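Thymidylate synthase thyX (Helicobacter pylori, PDB 3N3Y) probably catalyses the reductive methylation of dUMP to dTMP, using methylenetetrahydrofolate as carbon donor and NADPH with bound FAD as reductant. Local coordinates at residues 61-72 against 164-175. Numbering follows the deposited sequence.
Sequences EHLYYNFEIKGL and THLAYSINARSL. With FAD (flavin-adenine dinucleotide), chain K.
The side chains of E61 and R173 run alongside each other in the same direction, joined by a salt bridge in which R173 NH1 reaches E61 OE2 at 2.7 Å, within the guanidinium plane. R173 is stretched out from CG to NE, which carries its head to one phosphate of the FAD pyrophosphate: NH1 also donates to O2P at 3.0 Å, NH2 to O1P, and the ribose carbon C2B sits over one guanidinium face. The other carboxylate oxygen, E61 OE1, is taken by R84 of the third subunit and S87 of the second.

N171 divides its amide between cofactor and helix. ND2 gives an almost straight bond to adenine N1A (2.8 Å, 171°), while OD1 accepts from S174 N at 2.9 Å as the N-cap of helix 172-182.

Strands 64-70 and 164-171 pair antiparallel, with Y65–I170, F67–Y168 and I69–L166 as the hydrogen-bonded pairs; F67, I69, L166 and I170 pack on one face. On the other face, S169 OG receives N66 ND2 at 2.9 Å and is also hydrogen-bonded to ND1 of H62 of the second subunit and to a water that donates to F67 O. Further along, H165 NE2 donates to E68 OE2 at 3.0 Å, from the anti side of the carboxylate and tilted well out of its plane, and K70 CD rests off-centre over the imidazole. G71 and L72 both face T164, a G1 bulge in which G71 N donates to T164 O, and T164 N to L72 O (2.7 Å).

This is the central antiparallel sheet of the ThyX fold, whose strand-to-helix junction binds the adenine and one phosphate of an FAD shared among three subunits.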
ATOM      1  N   GLU A  61      -8.527 -10.699   0.284  1.00 30.42           N
ATOM      2  CA  GLU A  61      -8.620  -9.265   0.085  1.00 31.48           C
ATOM      3  C   GLU A  61      -9.894  -8.863  -0.638  1.00 31.05           C
ATOM      4  O   GLU A  61     -10.253  -7.691  -0.648  1.00 31.98           O
ATOM      5  CB  GLU A  61      -7.421  -8.763  -0.709  1.00 31.15           C
ATOM      6  CG  GLU A  61      -6.087  -8.918  -0.007  1.00 29.26           C
ATOM      7  CD  GLU A  61      -4.937  -8.577  -0.933  1.00 35.04           C
ATOM      8  OE1 GLU A  61      -5.204  -8.130  -2.075  1.00 35.11           O
ATOM      9  OE2 GLU A  61      -3.773  -8.769  -0.531  1.00 36.98           O
ATOM     10  N   HIS A  62     -10.576  -9.826  -1.247  1.00 28.74           N
ATOM     11  CA  HIS A  62     -11.815  -9.502  -1.954  1.00 32.47           C
ATOM     12  C   HIS A  62     -12.970  -9.242  -1.002  1.00 29.52           C
ATOM     13  O   HIS A  62     -13.962  -8.633  -1.394  1.00 31.35           O
ATOM     14  CB  HIS A  62     -12.200 -10.599  -2.954  1.00 33.57           C
ATOM     15  CG  HIS A  62     -11.171 -10.829  -4.013  1.00 30.78           C
ATOM     16  ND1 HIS A  62     -11.076 -10.041  -5.136  1.00 30.87           N
ATOM     17  CD2 HIS A  62     -10.175 -11.744  -4.108  1.00 30.09           C
ATOM     18  CE1 HIS A  62     -10.074 -10.466  -5.886  1.00 32.08           C
ATOM     19  NE2 HIS A  62      -9.512 -11.499  -5.284  1.00 29.70           N
ATOM     20  N   LEU A  63     -12.839  -9.719   0.235  1.00 27.95           N
ATOM     21  CA  LEU A  63     -13.819  -9.427   1.292  1.00 30.92           C
ATOM     22  C   LEU A  63     -13.495  -8.111   1.992  1.00 27.79           C
ATOM     23  O   LEU A  63     -12.416  -7.955   2.557  1.00 29.79           O
ATOM     24  CB  LEU A  63     -13.868 -10.572   2.312  1.00 27.61           C
ATOM     25  CG  LEU A  63     -14.091 -11.958   1.690  1.00 32.74           C
ATOM     26  CD1 LEU A  63     -14.035 -13.059   2.735  1.00 33.75           C
ATOM     27  CD2 LEU A  63     -15.419 -11.993   0.943  1.00 31.90           C
ATOM     28  N   TYR A  64     -14.445  -7.183   1.950  1.00 27.20           N
ATOM     29  CA  TYR A  64     -14.286  -5.843   2.494  1.00 29.04           C
ATOM     30  C   TYR A  64     -15.343  -5.541   3.559  1.00 29.87           C
ATOM     31  O   TYR A  64     -16.511  -5.863   3.387  1.00 30.45           O
ATOM     32  CB  TYR A  64     -14.477  -4.839   1.373  1.00 28.89           C
ATOM     33  CG  TYR A  64     -13.781  -3.518   1.575  1.00 32.40           C
ATOM     34  CD1 TYR A  64     -12.427  -3.470   1.888  1.00 29.56           C
ATOM     35  CD2 TYR A  64     -14.471  -2.313   1.414  1.00 32.10           C
ATOM     36  CE1 TYR A  64     -11.777  -2.263   2.055  1.00 31.58           C
ATOM     37  CE2 TYR A  64     -13.830  -1.088   1.578  1.00 30.54           C
ATOM     38  CZ  TYR A  64     -12.475  -1.072   1.893  1.00 34.71           C
ATOM     39  OH  TYR A  64     -11.810   0.127   2.044  1.00 34.27           O
ATOM     40  N   TYR A  65     -14.942  -4.884   4.637  1.00 28.73           N
ATOM     41  CA  TYR A  65     -15.883  -4.561   5.720  1.00 30.43           C
ATOM     42  C   TYR A  65     -15.911  -3.076   6.044  1.00 28.95           C
ATOM     43  O   TYR A  65     -14.869  -2.478   6.289  1.00 28.46           O
ATOM     44  CB  TYR A  65     -15.499  -5.321   6.971  1.00 27.32           C
ATOM     45  CG  TYR A  65     -15.435  -6.801   6.748  1.00 27.03           C
ATOM     46  CD1 TYR A  65     -16.592  -7.586   6.799  1.00 28.86           C
ATOM     47  CD2 TYR A  65     -14.231  -7.420   6.475  1.00 27.76           C
ATOM     48  CE1 TYR A  65     -16.535  -8.953   6.606  1.00 29.95           C
ATOM     49  CE2 TYR A  65     -14.162  -8.786   6.270  1.00 30.92           C
ATOM     50  CZ  TYR A  65     -15.316  -9.545   6.327  1.00 30.62           C
ATOM     51  OH  TYR A  65     -15.232 -10.896   6.120  1.00 37.55           O
ATOM     52  N   ASN A  66     -17.104  -2.493   6.031  1.00 28.74           N
ATOM     53  CA  ASN A  66     -17.313  -1.118   6.471  1.00 25.92           C
ATOM     54  C   ASN A  66     -17.860  -1.036   7.897  1.00 32.49           C
ATOM     55  O   ASN A  66     -19.008  -1.389   8.151  1.00 35.60           O
ATOM     56  CB  ASN A  66     -18.277  -0.405   5.532  1.00 26.88           C
ATOM     57  CG  ASN A  66     -17.939  -0.627   4.076  1.00 33.71           C
ATOM     58  OD1 ASN A  66     -18.508  -1.504   3.424  1.00 33.27           O
ATOM     59  ND2 ASN A  66     -17.000   0.162   3.556  1.00 28.54           N
ATOM     60  N   PHE A  67     -17.042  -0.533   8.814  1.00 29.72           N
ATOM     61  CA  PHE A  67     -17.428  -0.402  10.212  1.00 29.06           C
ATOM     62  C   PHE A  67     -17.693   1.025  10.632  1.00 35.26           C
ATOM     63  O   PHE A  67     -17.271   1.983   9.985  1.00 31.89           O
ATOM     64  CB  PHE A  67     -16.335  -0.913  11.135  1.00 24.53           C
ATOM     65  CG  PHE A  67     -16.016  -2.365  10.970  1.00 28.61           C
ATOM     66  CD1 PHE A  67     -16.738  -3.328  11.655  1.00 25.97           C
ATOM     67  CD2 PHE A  67     -14.955  -2.768  10.167  1.00 25.60           C
ATOM     68  CE1 PHE A  67     -16.426  -4.657  11.534  1.00 25.33           C
ATOM     69  CE2 PHE A  67     -14.637  -4.106  10.038  1.00 26.61           C
ATOM     70  CZ  PHE A  67     -15.377  -5.054  10.722  1.00 28.95           C
ATOM     71  N   GLU A  68     -18.386   1.146  11.757  1.00 35.85           N
ATOM     72  CA  GLU A  68     -18.497   2.413  12.446  1.00 36.71           C
ATOM     73  C   GLU A  68     -17.964   2.187  13.857  1.00 34.31           C
ATOM     74  O   GLU A  68     -18.312   1.204  14.497  1.00 33.76           O
ATOM     75  CB  GLU A  68     -19.948   2.878  12.462  1.00 38.76           C
ATOM     76  CG  GLU A  68     -20.131   4.343  12.800  1.00 42.14           C
ATOM     77  CD  GLU A  68     -21.526   4.638  13.369  1.00 61.56           C
ATOM     78  OE1 GLU A  68     -22.526   4.102  12.827  1.00 62.89           O
ATOM     79  OE2 GLU A  68     -21.620   5.400  14.364  1.00 61.03           O
ATOM     80  N   ILE A  69     -17.102   3.084  14.330  1.00 31.80           N
ATOM     81  CA  ILE A  69     -16.538   2.971  15.672  1.00 32.99           C
ATOM     82  C   ILE A  69     -16.812   4.242  16.463  1.00 33.71           C
ATOM     83  O   ILE A  69     -16.436   5.338  16.034  1.00 31.01           O
ATOM     84  CB  ILE A  69     -15.014   2.711  15.636  1.00 31.56           C
ATOM     85  CG1 ILE A  69     -14.707   1.495  14.752  1.00 30.84           C
ATOM     86  CG2 ILE A  69     -14.450   2.560  17.065  1.00 31.57           C
ATOM     87  CD1 ILE A  69     -13.234   1.334  14.360  1.00 31.68           C
ATOM     88  N   LYS A  70     -17.486   4.095  17.602  1.00 34.13           N
ATOM     89  CA  LYS A  70     -17.799   5.238  18.467  1.00 37.80           C
ATOM     90  C   LYS A  70     -17.182   5.053  19.848  1.00 33.30           C
ATOM     91  O   LYS A  70     -17.202   3.961  20.406  1.00 33.38           O
ATOM     92  CB  LYS A  70     -19.312   5.459  18.603  1.00 40.07           C
ATOM     93  CG  LYS A  70     -20.088   5.343  17.303  1.00 45.71           C
ATOM     94  CD  LYS A  70     -21.313   6.272  17.270  1.00 55.11           C
ATOM     95  CE  LYS A  70     -22.306   5.957  18.388  1.00 66.94           C
ATOM     96  NZ  LYS A  70     -23.527   6.825  18.362  1.00 65.46           N
ATOM     97  N   GLY A  71     -16.609   6.124  20.379  1.00 32.03           N
ATOM     98  CA  GLY A  71     -16.109   6.109  21.742  1.00 31.95           C
ATOM     99  C   GLY A  71     -14.718   5.531  21.922  1.00 32.13           C
ATOM    100  O   GLY A  71     -14.373   5.058  22.993  1.00 33.17           O
ATOM    101  N   LEU A  72     -13.915   5.564  20.869  1.00 30.94           N
ATOM    102  CA  LEU A  72     -12.531   5.144  20.957  1.00 28.61           C
ATOM    103  C   LEU A  72     -11.715   6.369  21.404  1.00 30.47           C
ATOM    104  O   LEU A  72     -12.012   7.505  21.002  1.00 35.57           O
ATOM    105  CB  LEU A  72     -12.063   4.640  19.581  1.00 29.44           C
ATOM    106  CG  LEU A  72     -10.691   3.971  19.521  1.00 28.30           C
ATOM    107  CD1 LEU A  72     -10.756   2.587  20.141  1.00 31.83           C
ATOM    108  CD2 LEU A  72     -10.144   3.927  18.094  1.00 32.28           C
ATOM    109  N   THR A 164     -13.123   9.856  20.204  1.00 28.91           N
ATOM    110  CA  THR A 164     -13.255  10.108  18.785  1.00 33.72           C
ATOM    111  C   THR A 164     -14.307   9.160  18.180  1.00 31.28           C
ATOM    112  O   THR A 164     -14.800   8.248  18.852  1.00 32.54           O
ATOM    113  CB  THR A 164     -11.882   9.955  18.067  1.00 34.50           C
ATOM    114  OG1 THR A 164     -11.983  10.443  16.720  1.00 37.52           O
ATOM    115  CG2 THR A 164     -11.434   8.509  18.062  1.00 25.19           C
ATOM    116  N   HIS A 165     -14.619   9.378  16.906  1.00 31.09           N
ATOM    117  CA  HIS A 165     -15.646   8.641  16.177  1.00 28.72           C
ATOM    118  C   HIS A 165     -15.122   8.489  14.748  1.00 31.05           C
ATOM    119  O   HIS A 165     -14.540   9.426  14.189  1.00 29.80           O
ATOM    120  CB  HIS A 165     -16.944   9.450  16.218  1.00 34.80           C
ATOM    121  CG  HIS A 165     -18.079   8.873  15.431  1.00 36.53           C
ATOM    122  ND1 HIS A 165     -19.091   9.660  14.917  1.00 43.10           N
ATOM    123  CD2 HIS A 165     -18.385   7.599  15.089  1.00 39.85           C
ATOM    124  CE1 HIS A 165     -19.965   8.899  14.285  1.00 35.85           C
ATOM    125  NE2 HIS A 165     -19.558   7.645  14.371  1.00 41.62           N
ATOM    126  N   LEU A 166     -15.273   7.304  14.167  1.00 27.36           N
ATOM    127  CA  LEU A 166     -14.778   7.103  12.815  1.00 29.25           C
ATOM    128  C   LEU A 166     -15.514   6.045  12.014  1.00 26.75           C
ATOM    129  O   LEU A 166     -16.128   5.135  12.562  1.00 26.30           O
ATOM    130  CB  LEU A 166     -13.285   6.747  12.835  1.00 32.53           C
ATOM    131  CG  LEU A 166     -12.932   5.489  13.625  1.00 29.10           C
ATOM    132  CD1 LEU A 166     -11.717   4.823  13.050  1.00 27.87           C
ATOM    133  CD2 LEU A 166     -12.726   5.817  15.103  1.00 30.37           C
ATOM    134  N   ALA A 167     -15.450   6.199  10.699  1.00 26.79           N
ATOM    135  CA  ALA A 167     -15.737   5.117   9.781  1.00 26.15           C
ATOM    136  C   ALA A 167     -14.403   4.438   9.459  1.00 27.62           C
ATOM    137  O   ALA A 167     -13.396   5.093   9.148  1.00 27.16           O
ATOM    138  CB  ALA A 167     -16.408   5.641   8.525  1.00 27.82           C
ATOM    139  N   TYR A 168     -14.399   3.123   9.560  1.00 24.96           N
ATOM    140  CA  TYR A 168     -13.204   2.340   9.335  1.00 26.39           C
ATOM    141  C   TYR A 168     -13.533   1.242   8.328  1.00 27.57           C
ATOM    142  O   TYR A 168     -14.425   0.438   8.565  1.00 28.33           O
ATOM    143  CB  TYR A 168     -12.759   1.719  10.663  1.00 25.48           C
ATOM    144  CG  TYR A 168     -11.404   1.056  10.652  1.00 23.82           C
ATOM    145  CD1 TYR A 168     -10.246   1.804  10.446  1.00 28.20           C
ATOM    146  CD2 TYR A 168     -11.271  -0.312  10.881  1.00 25.59           C
ATOM    147  CE1 TYR A 168      -9.003   1.207  10.444  1.00 27.61           C
ATOM    148  CE2 TYR A 168     -10.023  -0.915  10.900  1.00 26.36           C
ATOM    149  CZ  TYR A 168      -8.895  -0.146  10.669  1.00 26.38           C
ATOM    150  OH  TYR A 168      -7.658  -0.720  10.665  1.00 28.78           O
ATOM    151  N   SER A 169     -12.820   1.198   7.208  1.00 25.76           N
ATOM    152  CA  SER A 169     -13.035   0.130   6.231  1.00 26.13           C
ATOM    153  C   SER A 169     -11.769  -0.666   6.020  1.00 29.38           C
ATOM    154  O   SER A 169     -10.675  -0.107   5.922  1.00 30.69           O
ATOM    155  CB  SER A 169     -13.527   0.689   4.897  1.00 29.79           C
ATOM    156  OG  SER A 169     -14.770   1.337   5.080  1.00 32.06           O
ATOM    157  N   ILE A 170     -11.918  -1.977   5.934  1.00 28.37           N
ATOM    158  CA  ILE A 170     -10.768  -2.853   5.890  1.00 25.25           C
ATOM    159  C   ILE A 170     -11.128  -4.178   5.192  1.00 28.98           C
ATOM    160  O   ILE A 170     -12.263  -4.675   5.312  1.00 25.50           O
ATOM    161  CB  ILE A 170     -10.228  -3.071   7.333  1.00 28.50           C
ATOM    162  CG1 ILE A 170      -8.937  -3.905   7.350  1.00 24.11           C
ATOM    163  CG2 ILE A 170     -11.301  -3.683   8.242  1.00 21.30           C
ATOM    164  CD1 ILE A 170      -8.330  -4.004   8.728  1.00 20.76           C
ATOM    165  N   ASN A 171     -10.177  -4.740   4.449  1.00 26.70           N
ATOM    166  CA  ASN A 171     -10.405  -6.039   3.821  1.00 29.26           C
ATOM    167  C   ASN A 171     -10.073  -7.197   4.771  1.00 28.08           C
ATOM    168  O   ASN A 171      -9.450  -6.985   5.809  1.00 27.72           O
ATOM    169  CB  ASN A 171      -9.699  -6.150   2.459  1.00 25.69           C
ATOM    170  CG  ASN A 171      -8.195  -6.372   2.562  1.00 27.02           C
ATOM    171  OD1 ASN A 171      -7.701  -7.132   3.392  1.00 25.55           O
ATOM    172  ND2 ASN A 171      -7.463  -5.727   1.675  1.00 26.92           N
ATOM    173  N   ALA A 172     -10.493  -8.413   4.425  1.00 28.78           N
ATOM    174  CA  ALA A 172     -10.404  -9.553   5.362  1.00 26.04           C
ATOM    175  C   ALA A 172      -8.988  -9.982   5.685  1.00 27.38           C
ATOM    176  O   ALA A 172      -8.710 -10.402   6.795  1.00 33.93           O
ATOM    177  CB  ALA A 172     -11.200 -10.736   4.861  1.00 31.65           C
ATOM    178  N   ARG A 173      -8.083  -9.875   4.723  1.00 29.30           N
ATOM    179  CA  ARG A 173      -6.693 -10.213   4.970  1.00 25.51           C
ATOM    180  C   ARG A 173      -6.028  -9.224   5.933  1.00 28.85           C
ATOM    181  O   ARG A 173      -5.256  -9.607   6.813  1.00 29.42           O
ATOM    182  CB  ARG A 173      -5.934 -10.246   3.659  1.00 26.98           C
ATOM    183  CG  ARG A 173      -4.476 -10.651   3.787  1.00 26.86           C
ATOM    184  CD  ARG A 173      -3.801 -10.620   2.416  1.00 28.65           C
ATOM    185  NE  ARG A 173      -2.511 -11.292   2.443  1.00 33.39           N
ATOM    186  CZ  ARG A 173      -1.557 -11.136   1.528  1.00 34.55           C
ATOM    187  NH1 ARG A 173      -1.744 -10.308   0.504  1.00 31.49           N
ATOM    188  NH2 ARG A 173      -0.411 -11.802   1.646  1.00 31.59           N
ATOM    189  N   SER A 174      -6.308  -7.942   5.753  1.00 29.70           N
ATOM    190  CA  SER A 174      -5.749  -6.937   6.649  1.00 29.77           C
ATOM    191  C   SER A 174      -6.418  -7.041   8.011  1.00 27.58           C
ATOM    192  O   SER A 174      -5.760  -6.923   9.041  1.00 28.19           O
ATOM    193  CB  SER A 174      -5.924  -5.532   6.081  1.00 30.13           C
ATOM    194  OG  SER A 174      -5.167  -4.611   6.843  1.00 34.71           O
ATOM    195  N   LEU A 175      -7.724  -7.277   8.012  1.00 26.93           N
ATOM    196  CA  LEU A 175      -8.450  -7.460   9.269  1.00 29.49           C
ATOM    197  C   LEU A 175      -7.875  -8.613  10.078  1.00 30.25           C
ATOM    198  O   LEU A 175      -7.771  -8.509  11.297  1.00 31.10           O
ATOM    199  CB  LEU A 175      -9.951  -7.656   9.048  1.00 29.63           C
ATOM    200  CG  LEU A 175     -10.809  -7.760  10.312  1.00 30.12           C
ATOM    201  CD1 LEU A 175     -10.590  -6.571  11.265  1.00 23.40           C
ATOM    202  CD2 LEU A 175     -12.269  -7.851   9.924  1.00 31.35           C
TER
HETATM  203  PA  FAD K 302       2.852  -7.905  -1.700  1.00 32.02           P
HETATM  204  O1A FAD K 302       4.224  -7.335  -1.991  1.00 30.98           O
HETATM  205  O2A FAD K 302       1.806  -7.534  -2.727  1.00 26.00           O
HETATM  206  O5B FAD K 302       2.368  -7.404  -0.264  1.00 29.26           O
HETATM  207  C5B FAD K 302       3.253  -7.465   0.833  1.00 35.13           C
HETATM  208  C4B FAD K 302       2.399  -7.621   2.078  1.00 31.05           C
HETATM  209  O4B FAD K 302       1.574  -6.477   2.205  1.00 29.32           O
HETATM  210  C3B FAD K 302       1.452  -8.815   1.944  1.00 31.92           C
HETATM  211  O3B FAD K 302       2.016  -9.992   2.472  1.00 38.69           O
HETATM  212  C2B FAD K 302       0.218  -8.365   2.695  1.00 32.07           C
HETATM  213  O2B FAD K 302       0.411  -8.572   4.071  1.00 37.51           O
HETATM  214  C1B FAD K 302       0.255  -6.862   2.531  1.00 30.44           C
HETATM  215  N9A FAD K 302      -0.671  -6.323   1.520  1.00 32.04           N
HETATM  216  C8A FAD K 302      -0.342  -5.701   0.341  1.00 29.44           C
HETATM  217  N7A FAD K 302      -1.489  -5.325  -0.267  1.00 28.97           N
HETATM  218  C5A FAD K 302      -2.536  -5.707   0.508  1.00 28.97           C
HETATM  219  C6A FAD K 302      -3.916  -5.591   0.367  1.00 32.45           C
HETATM  220  N6A FAD K 302      -4.434  -4.835  -0.598  1.00 31.11           N
HETATM  221  N1A FAD K 302      -4.738  -6.090   1.354  1.00 27.32           N
HETATM  222  C2A FAD K 302      -4.205  -6.709   2.461  1.00 30.87           C
HETATM  223  N3A FAD K 302      -2.844  -6.832   2.589  1.00 29.23           N
HETATM  224  C4A FAD K 302      -2.033  -6.331   1.635  1.00 28.96           C
HETATM  225  N1  FAD K 302      -1.902 -15.231  -7.827  1.00 36.62           N
HETATM  226  C2  FAD K 302      -3.026 -15.528  -8.576  1.00 32.88           C
HETATM  227  O2  FAD K 302      -3.816 -14.654  -8.882  1.00 28.19           O
HETATM  228  N3  FAD K 302      -3.273 -16.819  -8.987  1.00 37.50           N
HETATM  229  C4  FAD K 302      -2.402 -17.832  -8.662  1.00 37.84           C
HETATM  230  O4  FAD K 302      -2.654 -18.968  -9.038  1.00 38.99           O
HETATM  231  C4X FAD K 302      -1.258 -17.557  -7.914  1.00 38.54           C
HETATM  232  N5  FAD K 302      -0.379 -18.576  -7.583  1.00 35.34           N
HETATM  233  C5X FAD K 302       0.752 -18.268  -6.850  1.00 37.83           C
HETATM  234  C6  FAD K 302       1.644 -19.280  -6.520  1.00 35.50           C
HETATM  235  C7  FAD K 302       2.784 -18.999  -5.783  1.00 36.90           C
HETATM  236  C7M FAD K 302       3.739 -20.108  -5.438  1.00 33.86           C
HETATM  237  C8  FAD K 302       3.033 -17.689  -5.362  1.00 38.77           C
HETATM  238  C8M FAD K 302       4.264 -17.386  -4.559  1.00 34.96           C
HETATM  239  C9  FAD K 302       2.143 -16.664  -5.681  1.00 33.76           C
HETATM  240  C9A FAD K 302       0.998 -16.950  -6.425  1.00 37.66           C
HETATM  241  N10 FAD K 302       0.110 -15.938  -6.753  1.00 33.28           N
HETATM  242  C10 FAD K 302      -1.014 -16.243  -7.496  1.00 35.81           C
HETATM  243  C1' FAD K 302       0.363 -14.505  -6.353  1.00 33.13           C
HETATM  244  C2' FAD K 302       0.000 -14.168  -4.912  1.00 36.48           C
HETATM  245  O2' FAD K 302      -1.382 -14.388  -4.698  1.00 35.10           O
HETATM  246  C3' FAD K 302       0.354 -12.711  -4.587  1.00 38.10           C
HETATM  247  O3' FAD K 302      -0.399 -11.803  -5.363  1.00 34.75           O
HETATM  248  C4' FAD K 302       1.840 -12.401  -4.752  1.00 32.34           C
HETATM  249  O4' FAD K 302       2.582 -13.469  -4.227  1.00 35.10           O
HETATM  250  C5' FAD K 302       2.219 -11.209  -3.899  1.00 34.65           C
HETATM  251  O5' FAD K 302       2.162 -11.642  -2.544  1.00 32.96           O
HETATM  252  P   FAD K 302       1.899 -10.596  -1.342  1.00 29.87           P
HETATM  253  O1P FAD K 302       2.103 -11.273  -0.004  1.00 34.46           O
HETATM  254  O2P FAD K 302       0.512 -10.033  -1.483  1.00 30.98           O
HETATM  255  O3P FAD K 302       3.068  -9.500  -1.526  1.00 30.83           O
HETATM  256  O   HOH W   1     -17.183   2.382   6.884  1.00 30.99           O